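Local coordinates for protein esterase (Sinorhizobium meliloti 1021, PDB 4TX1) that hydrolyses ester bonds as a carbohydrate acetylesterase of the SGNH hydrolase family, probably with arylesterase activity as well, at residues L60-D68 against C74-L82. Residues are numbered along the deposited sequence; the frame is centred on the assembly and turned at random.
Sequences LNGRTTAYD and CDRNGARVL
With CG beside its own backbone N (chi1 -79°) and the chain extended as far as NE, Arg76 runs along the backbone of Gly62, whose CA lies over one face of the guanidinium. At the edge of that group NE gives a weak hydrogen bond to Asn61 O (3.0 Å), while NH1 forms a salt bridge with Asp69. Cutting Arg76 back to an alanine would probably leave Asn61 O without this donor, Asp69 without its positive mate and the Leu60-Arg63 type II turn without the chain along Gly62. Arg76 O receives Thr64 N at 2.9 Å, a nearly straight bond, and Thr64 O takes a weak bond from Gly78 N. This single beta bridge, Thr64 with Asn77, ties the loop after strand 53-59 of the SGNH hydrolase parallel sheet to the start of helix 78-89, and, three residues before Thr64, the Asn61 side chain touches Ser22 of a probable catalytic triad. Arg80, bent at chi3 (49°), grips Asp75 side-on through NE and NH2. The same NH2 meets Asp68 OD1 at 2.6 Å from above the carboxylate plane, so one guanidinium probably offsets two acids. Asp68 OD2 bonds to His70 of a neighbouring subunit.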
loop_
_atom_site.group_PDB
_atom_site.type_symbol
_atom_site.label_atom_id
_atom_site.label_comp_id
_atom_site.label_asym_id
_atom_site.label_seq_id
_atom_site.Cartn_x
_atom_site.Cartn_y
_atom_site.Cartn_z
ATOM N N LEU A 60 12.787 -10.375 -13.402
ATOM C CA LEU A 60 11.311 -10.419 -13.330
ATOM C C LEU A 60 10.652 -9.910 -14.581
ATOM O O LEU A 60 10.827 -8.775 -14.991
ATOM C CB LEU A 60 10.796 -9.572 -12.111
ATOM C CG LEU A 60 9.261 -9.514 -11.956
ATOM C CD1 LEU A 60 8.757 -10.894 -11.513
ATOM C CD2 LEU A 60 8.849 -8.467 -10.877
ATOM N N ASN A 61 9.840 -10.751 -15.204
ATOM C CA ASN A 61 9.172 -10.371 -16.418
ATOM C C ASN A 61 8.256 -9.119 -16.228
ATOM O O ASN A 61 7.451 -9.108 -15.290
ATOM C CB ASN A 61 8.361 -11.477 -17.010
ATOM C CG ASN A 61 9.219 -12.622 -17.575
ATOM O OD1 ASN A 61 10.445 -12.631 -17.417
ATOM N ND2 ASN A 61 8.559 -13.673 -18.057
ATOM N N GLY A 62 8.469 -8.108 -17.041
ATOM C CA GLY A 62 7.741 -6.853 -17.031
ATOM C C GLY A 62 8.269 -5.794 -16.043
ATOM O O GLY A 62 7.663 -4.770 -15.862
ATOM N N ARG A 63 9.348 -6.078 -15.361
ATOM C CA ARG A 63 9.821 -5.165 -14.360
ATOM C C ARG A 63 10.208 -3.825 -14.994
ATOM O O ARG A 63 10.890 -3.829 -15.955
ATOM C CB ARG A 63 11.034 -5.736 -13.647
ATOM C CG ARG A 63 11.720 -4.788 -12.686
ATOM C CD ARG A 63 12.793 -5.452 -11.849
ATOM N NE ARG A 63 12.278 -6.172 -10.716
ATOM C CZ ARG A 63 12.827 -7.259 -10.196
ATOM N NH1 ARG A 63 13.853 -7.862 -10.766
ATOM N NH2 ARG A 63 12.293 -7.787 -9.146
ATOM N N THR A 64 9.757 -2.726 -14.397
ATOM C CA THR A 64 10.081 -1.388 -14.800
ATOM C C THR A 64 11.161 -0.842 -13.848
ATOM O O THR A 64 11.458 -1.442 -12.793
ATOM C CB THR A 64 8.885 -0.466 -14.684
ATOM O OG1 THR A 64 8.644 -0.205 -13.261
ATOM C CG2 THR A 64 7.612 -1.084 -15.360
ATOM N N THR A 65 11.722 0.327 -14.198
ATOM C CA THR A 65 12.708 0.890 -13.355
ATOM C C THR A 65 12.092 1.308 -12.020
ATOM O O THR A 65 12.554 0.900 -10.951
ATOM C CB THR A 65 13.420 2.092 -14.068
ATOM O OG1 THR A 65 12.463 3.107 -14.361
ATOM C CG2 THR A 65 14.202 1.702 -15.372
ATOM N N ALA A 66 11.028 2.087 -12.045
ATOM C CA ALA A 66 10.502 2.689 -10.806
ATOM C C ALA A 66 9.024 3.018 -10.918
ATOM O O ALA A 66 8.520 4.011 -10.322
ATOM C CB ALA A 66 11.292 3.963 -10.400
ATOM N N TYR A 67 8.313 2.227 -11.711
ATOM C CA TYR A 67 6.913 2.513 -12.085
ATOM C C TYR A 67 6.009 1.334 -11.830
ATOM O O TYR A 67 6.313 0.207 -12.081
ATOM C CB TYR A 67 6.849 2.979 -13.528
ATOM C CG TYR A 67 7.739 4.183 -13.803
ATOM C CD1 TYR A 67 7.306 5.506 -13.506
ATOM C CD2 TYR A 67 9.012 4.018 -14.250
ATOM C CE1 TYR A 67 8.163 6.562 -13.659
ATOM C CE2 TYR A 67 9.892 5.121 -14.360
ATOM C CZ TYR A 67 9.429 6.385 -14.095
ATOM O OH TYR A 67 10.286 7.435 -14.313
ATOM N N ASP A 68 4.793 1.606 -11.381
ATOM C CA ASP A 68 3.861 0.553 -11.101
ATOM C C ASP A 68 3.266 -0.062 -12.379
ATOM O O ASP A 68 2.967 0.633 -13.373
ATOM C CB ASP A 68 2.680 1.169 -10.364
ATOM C CG ASP A 68 3.062 1.700 -8.997
ATOM O OD1 ASP A 68 3.945 1.080 -8.335
ATOM O OD2 ASP A 68 2.514 2.849 -8.675
ATOM N N CYS A 74 2.619 -10.178 -9.563
ATOM C CA CYS A 74 3.926 -9.790 -9.032
ATOM C C CYS A 74 3.927 -8.264 -8.939
ATOM O O CYS A 74 3.053 -7.602 -9.559
ATOM C CB CYS A 74 5.056 -10.228 -9.936
ATOM S SG CYS A 74 4.967 -9.704 -11.635
ATOM N N ASP A 75 4.915 -7.741 -8.226
ATOM C CA ASP A 75 5.161 -6.273 -8.168
ATOM C C ASP A 75 6.256 -6.009 -9.151
ATOM O O ASP A 75 7.417 -6.368 -8.924
ATOM C CB ASP A 75 5.499 -5.809 -6.778
ATOM C CG ASP A 75 5.679 -4.354 -6.650
ATOM O OD1 ASP A 75 5.659 -3.608 -7.673
ATOM O OD2 ASP A 75 5.709 -3.931 -5.431
ATOM N N ARG A 76 5.878 -5.319 -10.241
ATOM C CA ARG A 76 6.809 -4.996 -11.355
ATOM C C ARG A 76 7.552 -3.684 -11.111
ATOM O O ARG A 76 8.337 -3.263 -11.935
ATOM C CB ARG A 76 6.015 -4.950 -12.649
ATOM C CG ARG A 76 5.724 -6.354 -13.186
ATOM C CD ARG A 76 4.845 -6.272 -14.415
ATOM N NE ARG A 76 4.878 -7.537 -15.130
ATOM C CZ ARG A 76 4.191 -7.778 -16.247
ATOM N NH1 ARG A 76 3.307 -6.907 -16.722
ATOM N NH2 ARG A 76 4.289 -8.948 -16.870
ATOM N N ASN A 77 7.277 -2.990 -10.008
ATOM C CA ASN A 77 8.000 -1.733 -9.793
ATOM C C ASN A 77 9.401 -2.031 -9.234
ATOM O O ASN A 77 9.582 -2.565 -8.170
ATOM C CB ASN A 77 7.194 -0.869 -8.766
ATOM C CG ASN A 77 7.745 0.517 -8.557
ATOM O OD1 ASN A 77 6.897 1.523 -8.460
ATOM N ND2 ASN A 77 9.021 0.656 -8.388
ATOM N N GLY A 78 10.417 -1.729 -10.059
ATOM C CA GLY A 78 11.748 -2.156 -9.671
ATOM C C GLY A 78 12.203 -1.505 -8.392
ATOM O O GLY A 78 12.839 -2.134 -7.585
ATOM N N ALA A 79 11.836 -0.258 -8.194
ATOM C CA ALA A 79 12.291 0.474 -7.033
ATOM C C ALA A 79 11.609 0.009 -5.760
ATOM O O ALA A 79 12.236 -0.046 -4.708
ATOM C CB ALA A 79 12.054 1.950 -7.248
ATOM N N ARG A 80 10.328 -0.314 -5.805
ATOM C CA ARG A 80 9.623 -0.781 -4.600
ATOM C C ARG A 80 10.157 -2.103 -4.084
ATOM O O ARG A 80 10.251 -2.322 -2.895
ATOM C CB ARG A 80 8.090 -0.856 -4.829
ATOM C CG ARG A 80 7.372 -1.243 -3.508
ATOM C CD ARG A 80 5.880 -0.760 -3.651
ATOM N NE ARG A 80 5.320 -1.217 -4.937
ATOM C CZ ARG A 80 4.707 -0.495 -5.807
ATOM N NH1 ARG A 80 4.410 0.820 -5.531
ATOM N NH2 ARG A 80 4.287 -1.089 -6.940
ATOM N N VAL A 81 10.516 -2.992 -5.016
ATOM C CA VAL A 81 11.001 -4.314 -4.752
ATOM C C VAL A 81 12.479 -4.344 -4.345
ATOM O O VAL A 81 12.932 -5.224 -3.592
ATOM C CB VAL A 81 10.630 -5.281 -5.849
ATOM C CG1 VAL A 81 11.311 -6.664 -5.665
ATOM C CG2 VAL A 81 9.102 -5.390 -5.928
ATOM N N LEU A 82 13.244 -3.418 -4.852
ATOM C CA LEU A 82 14.705 -3.628 -4.758
ATOM C C LEU A 82 15.255 -3.723 -3.329
ATOM O O LEU A 82 16.032 -4.605 -3.058
ATOM C CB LEU A 82 15.432 -2.504 -5.499
ATOM C CG LEU A 82 16.961 -2.530 -5.439
ATOM C CD1 LEU A 82 17.501 -3.785 -6.106
ATOM C CD2 LEU A 82 17.546 -1.282 -6.081
HETATM O O HOH W 1 9.930 -5.322 -9.242
HETATM O O HOH W 2 2.087 3.205 -6.034
#